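Local coordinates for protein homocitrate synthase (Sulfolobus acidocaldarius, PDB 6KTQ) that catalyses the aldol-type condensation of acetyl-CoA with 2-oxoglutarate to give homocitrate, the first step of lysine biosynthesis through alpha-aminoadipate, at residues A[36-39]-A[40-43]; A[73-76]-A[77-80]. One frame throughout, in Å; residues are numbered along the deposited sequence.

In the fold
Both contacts lie where neighbouring parallel strands, 31-37 and 70-74, give way to the loops that follow them, and they illustrate a principle of the TIM barrel: catalytic groups gather at this end of the strands. Contact 1 is wholly buried, about 10 Å between its centre and that of the chain, and its chemistry is polar and charged: it delivers Arg41 and Glu42 to 2-oxoglutarate and zinc. Contact 2 lies farther out, about 22 Å from the chain centre, is partly buried and meets the pantetheine arm of coenzyme A mainly through nonpolar packing. Their centres are 12 Å apart, and they touch where Arg41 CG lies 3.8 Å from Gly74 CA.

Contact 1 of 2, residues A[36-39]-A[40-43]; sequences LDST and LREG. With AKG (2-oxoglutaric acid), chain D.
Ser38 and Arg41 are the ends of a type I turn, and Ser38 OG reaches just past it to Glu42 N. This OG, set anti to the backbone N (chi1 -163°), accepts from Glu42 N at 3.0 Å, while Ser38 O takes Gly43 N (2.8 Å, nearly straight) and Arg41 N from opposite faces of its carbonyl plane. Just before the turn in the chain, Asp37 OD2 forms an Asx turn with Thr39 N, which comes from above the carboxylate plane, and receives Thr39 OG1 on its syn lone pair at 2.5 Å.

The Arg41 chain bends at chi2 and chi3, which folds its guanidinium back so that Glu42 CB sits 3.8 Å above the plane, over its centre. At the edge of the group, NH2 donates to the keto oxygen O5 of 2-oxoglutarate at 3.2 Å, and NH1 adds a weak bond to the same atom. A water in the guanidinium plane accepts from Arg41 NH1 at 2.6 Å and is hydrogen-bonded to Ser38 OG. Arg41 NE pairs with Glu72 OE1 in a salt bridge. Glu42 OE1 forms a salt bridge with Arg41 NH2 whose hydrogen bond is weak, and lies 3.0 Å from AKG O5; Glu42 binds zinc together with His227 and His229, and its OE2 is held by Glu259 N. With an alanine in place of Arg41, the keto oxygen is likely to lose both donors and Glu72 its cationic mate.

This is the active-site end of a barrel strand: 31-37 is bonded to strands 70-74 and 249-252, and Leu40 packs against helix 53-66.

Contact 2 of 2, residues A[73-76]-A[77-80]; sequences AGHP and AVSP. With COA (coenzyme A), chain E.
His75 to Val78 form a type I turn closed by Val78 N donating to His75 O at 3.0 Å, with an angle of 164° at the hydrogen. The side chains of His75 and Val78 cross at about a right angle. CG of His75 stands anti to its own nitrogen (chi1 -179°), which carries the imidazole past the valine: Val78 CG2 approaches the ring obliquely, 3.6 Å from ND1. The other end of the ring meets Ala77, whose CB is 3.9 Å from His75 NE2, and that nitrogen is hydrogen-bonded to Asp112 of helix 110-118, which helps fix the rotation of the imidazole.

The turn belongs to the loop that leads from strand 70-74 into helix 80-94 of the TIM barrel, at the end of the barrel where the substrates bind. Here it lines the coenzyme A pocket. Val78 CG2 lies 3.5 Å from C6P of the pantetheine arm, and CG1 of the same valine is 3.6 Å from the carbonyl oxygen O9P; His75 ND1 comes to 3.9 Å from C6P, so both side chains are in packing contact with the same methylene.

Pro76 packs on Tyr83 and Ile86 of helix 80-94 and on Val115 of helix 110-118. Ser79 occupies the N-cap position of helix 80-94, where its OG is hydrogen-bonded to Asp81.

Contact 1 of 2, residues A[36-39]-A[40-43]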
loop_
_atom_site.group_PDB
_atom_site.type_symbol
_atom_site.label_atom_id
_atom_site.label_comp_id
_atom_site.label_asym_id
_atom_site.label_seq_id
_atom_site.Cartn_x
_atom_site.Cartn_y
_atom_site.Cartn_z
ATOM N N LEU A 36 0.377 -2.090 22.401
ATOM C CA LEU A 36 -0.061 -1.530 23.687
ATOM C C LEU A 36 -0.867 -2.629 24.350
ATOM O O LEU A 36 -1.840 -3.117 23.778
ATOM C CB LEU A 36 -0.921 -0.291 23.534
ATOM C CG LEU A 36 -1.635 0.271 24.790
ATOM C CD1 LEU A 36 -1.860 1.760 24.587
ATOM C CD2 LEU A 36 -2.960 -0.389 25.146
ATOM N N ASP A 37 -0.450 -3.045 25.532
ATOM C CA ASP A 37 -1.215 -4.040 26.239
ATOM C C ASP A 37 -2.055 -3.375 27.320
ATOM O O ASP A 37 -1.550 -2.535 28.090
ATOM C CB ASP A 37 -0.362 -5.158 26.804
ATOM C CG ASP A 37 -1.232 -6.346 27.281
ATOM O OD1 ASP A 37 -1.605 -7.234 26.465
ATOM O OD2 ASP A 37 -1.569 -6.332 28.488
ATOM N N SER A 38 -3.339 -3.735 27.324
ATOM C CA SER A 38 -4.346 -3.145 28.209
ATOM C C SER A 38 -4.951 -4.192 29.183
ATOM O O SER A 38 -6.050 -4.016 29.691
ATOM C CB SER A 38 -5.441 -2.518 27.358
ATOM O OG SER A 38 -6.248 -1.591 28.107
ATOM N N THR A 39 -4.222 -5.255 29.449
ATOM C CA THR A 39 -4.632 -6.264 30.441
ATOM C C THR A 39 -5.016 -5.562 31.752
ATOM O O THR A 39 -6.005 -5.906 32.375
ATOM C CB THR A 39 -3.522 -7.306 30.665
ATOM O OG1 THR A 39 -3.236 -7.969 29.427
ATOM C CG2 THR A 39 -3.933 -8.371 31.669
ATOM N N LEU A 40 -4.268 -4.518 32.103
ATOM C CA LEU A 40 -4.459 -3.813 33.361
ATOM C C LEU A 40 -5.500 -2.716 33.311
ATOM O O LEU A 40 -5.827 -2.143 34.342
ATOM C CB LEU A 40 -3.128 -3.223 33.801
ATOM C CG LEU A 40 -2.152 -4.041 34.632
ATOM C CD1 LEU A 40 -2.442 -5.515 34.775
ATOM C CD2 LEU A 40 -0.698 -3.768 34.274
ATOM N N ARG A 41 -6.040 -2.415 32.139
ATOM C CA ARG A 41 -7.133 -1.473 32.048
ATOM C C ARG A 41 -8.349 -2.197 31.445
ATOM O O ARG A 41 -9.246 -2.642 32.189
ATOM C CB ARG A 41 -6.703 -0.240 31.240
ATOM C CG ARG A 41 -7.584 0.986 31.412
ATOM C CD ARG A 41 -8.880 0.941 30.638
ATOM N NE ARG A 41 -8.647 0.836 29.199
ATOM C CZ ARG A 41 -9.584 0.526 28.300
ATOM N NH1 ARG A 41 -9.253 0.471 27.026
ATOM N NH2 ARG A 41 -10.846 0.269 28.651
ATOM N N GLU A 42 -8.388 -2.331 30.116
ATOM C CA GLU A 42 -9.440 -3.110 29.460
ATOM C C GLU A 42 -9.609 -4.484 30.145
ATOM O O GLU A 42 -10.743 -4.911 30.411
ATOM C CB GLU A 42 -9.134 -3.290 27.976
ATOM C CG GLU A 42 -10.165 -4.118 27.193
ATOM C CD GLU A 42 -11.483 -3.393 26.984
ATOM O OE1 GLU A 42 -11.449 -2.216 26.563
ATOM O OE2 GLU A 42 -12.566 -3.994 27.202
ATOM N N GLY A 43 -8.500 -5.161 30.421
ATOM C CA GLY A 43 -8.556 -6.523 30.937
ATOM C C GLY A 43 -9.251 -6.635 32.299
ATOM O O GLY A 43 -9.936 -7.627 32.586
HETATM C C1 AKG D . -13.588 1.245 23.959
HETATM O O1 AKG D . -13.833 0.130 23.463
HETATM O O2 AKG D . -14.243 2.249 23.597
HETATM C C2 AKG D . -12.524 1.353 24.979
HETATM O O5 AKG D . -12.407 0.484 25.855
HETATM C C3 AKG D . -11.539 2.516 24.916
HETATM C C4 AKG D . -10.385 2.060 24.018
HETATM C C5 AKG D . -9.172 2.976 23.933
HETATM O O3 AKG D . -8.520 2.941 22.847
HETATM O O4 AKG D . -8.871 3.735 24.908
HETATM O O HOH W 1 -1.924 -3.370 30.828
HETATM O O HOH W 2 -6.926 0.212 25.801
#

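Contact 2 of 2, residues A[73-76]-A[77-80]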
loop_
_atom_site.group_PDB
_atom_site.type_symbol
_atom_site.label_atom_id
_atom_site.label_comp_id
_atom_site.label_asym_id
_atom_site.label_seq_id
_atom_site.Cartn_x
_atom_site.Cartn_y
_atom_site.Cartn_z
ATOM N N ALA A 73 -1.910 1.114 32.181
ATOM C CA ALA A 73 -1.831 0.616 33.554
ATOM C C ALA A 73 -3.128 0.782 34.359
ATOM O O ALA A 73 -3.255 0.237 35.474
ATOM C CB ALA A 73 -0.689 1.330 34.270
ATOM N N GLY A 74 -4.064 1.559 33.817
ATOM C CA GLY A 74 -5.373 1.734 34.413
ATOM C C GLY A 74 -5.886 3.143 34.310
ATOM O O GLY A 74 -5.218 4.041 33.770
ATOM N N HIS A 75 -7.090 3.323 34.843
ATOM C CA HIS A 75 -7.795 4.593 34.916
ATOM C C HIS A 75 -7.798 5.022 36.392
ATOM O O HIS A 75 -8.607 4.512 37.190
ATOM C CB HIS A 75 -9.210 4.370 34.448
ATOM C CG HIS A 75 -10.046 5.597 34.441
ATOM N ND1 HIS A 75 -11.349 5.593 33.996
ATOM C CD2 HIS A 75 -9.781 6.865 34.844
ATOM C CE1 HIS A 75 -11.849 6.812 34.119
ATOM N NE2 HIS A 75 -10.921 7.598 34.637
ATOM N N PRO A 76 -6.912 5.958 36.764
ATOM C CA PRO A 76 -6.655 6.137 38.183
ATOM C C PRO A 76 -7.830 6.659 39.010
ATOM O O PRO A 76 -7.864 6.407 40.215
ATOM C CB PRO A 76 -5.443 7.105 38.234
ATOM C CG PRO A 76 -5.226 7.588 36.838
ATOM C CD PRO A 76 -5.978 6.701 35.901
ATOM N N ALA A 77 -8.808 7.327 38.398
ATOM C CA ALA A 77 -10.008 7.772 39.153
ATOM C C ALA A 77 -10.941 6.634 39.579
ATOM O O ALA A 77 -11.852 6.859 40.366
ATOM C CB ALA A 77 -10.811 8.789 38.352
ATOM N N VAL A 78 -10.749 5.421 39.057
ATOM C CA VAL A 78 -11.734 4.361 39.251
ATOM C C VAL A 78 -11.762 3.907 40.717
ATOM O O VAL A 78 -12.822 3.731 41.279
ATOM C CB VAL A 78 -11.457 3.157 38.320
ATOM C CG1 VAL A 78 -12.268 1.937 38.752
ATOM C CG2 VAL A 78 -11.845 3.528 36.899
ATOM N N SER A 79 -10.596 3.722 41.314
ATOM C CA SER A 79 -10.514 3.268 42.716
ATOM C C SER A 79 -9.145 3.557 43.293
ATOM O O SER A 79 -8.192 3.755 42.549
ATOM C CB SER A 79 -10.807 1.787 42.833
ATOM O OG SER A 79 -9.804 0.970 42.248
ATOM N N PRO A 80 -9.035 3.587 44.633
ATOM C CA PRO A 80 -7.725 3.890 45.221
ATOM C C PRO A 80 -6.651 2.880 44.886
ATOM O O PRO A 80 -5.469 3.245 44.690
ATOM C CB PRO A 80 -7.998 3.884 46.740
ATOM C CG PRO A 80 -9.456 4.114 46.883
ATOM C CD PRO A 80 -10.142 3.714 45.600
HETATM N N1A COA E . -15.964 12.099 29.558
HETATM C C2A COA E . -16.705 12.769 30.483
HETATM N N3A COA E . -17.759 12.210 31.150
HETATM C C4A COA E . -18.145 10.945 30.900
HETATM C C5A COA E . -17.391 10.158 29.921
HETATM C C6A COA E . -16.262 10.820 29.238
HETATM N N6A COA E . -15.552 10.130 28.326
HETATM N N7A COA E . -17.967 8.941 29.881
HETATM C C8A COA E . -19.016 8.947 30.755
HETATM N N9A COA E . -19.114 10.144 31.344
HETATM C C1B COA E . -20.036 10.529 32.424
HETATM C C2B COA E . -21.499 10.309 32.155
HETATM O O2B COA E . -22.087 11.332 31.373
HETATM C C3B COA E . -22.002 10.305 33.580
HETATM O O3B COA E . -21.984 11.574 34.196
HETATM P P3B COA E . -23.168 11.973 35.199
HETATM O O7A COA E . -23.111 13.452 35.092
HETATM O O8A COA E . -22.704 11.376 36.512
HETATM O O9A COA E . -24.410 11.346 34.658
HETATM C C4B COA E . -20.983 9.459 34.299
HETATM O O4B COA E . -19.754 9.693 33.567
HETATM C C5B COA E . -21.694 8.114 34.233
HETATM O O5B COA E . -21.154 7.116 34.993
HETATM P P1A COA E . -21.343 6.709 36.536
HETATM O O1A COA E . -20.490 5.510 36.340
HETATM O O2A COA E . -22.759 6.566 37.026
HETATM O O3A COA E . -20.592 7.948 37.240
HETATM P P2A COA E . -19.815 7.958 38.618
HETATM O O4A COA E . -20.671 7.321 39.681
HETATM O O5A COA E . -19.251 9.342 38.783
HETATM O O6A COA E . -18.528 7.046 38.376
HETATM C CBP COA E . -16.452 6.350 37.357
HETATM C CCP COA E . -17.577 7.389 37.356
HETATM C CDP COA E . -15.424 6.654 36.256
HETATM C CEP COA E . -15.742 6.397 38.717
HETATM C CAP COA E . -17.111 4.978 37.182
HETATM O OAP COA E . -18.012 4.929 36.067
HETATM C C9P COA E . -16.081 3.911 37.001
HETATM O O9P COA E . -15.384 3.609 37.941
HETATM N N8P COA E . -16.006 3.379 35.778
HETATM C C7P COA E . -15.077 2.330 35.402
HETATM C C6P COA E . -14.139 2.819 34.288
HETATM C C5P COA E . -14.933 3.043 33.016
HETATM O O5P COA E . -16.164 3.173 33.070
HETATM N N4P COA E . -14.233 3.106 31.874
HETATM C C3P COA E . -14.911 3.412 30.615
HETATM C C2P COA E . -14.080 3.164 29.369
HETATM S S1P COA E . -15.059 3.842 27.994
#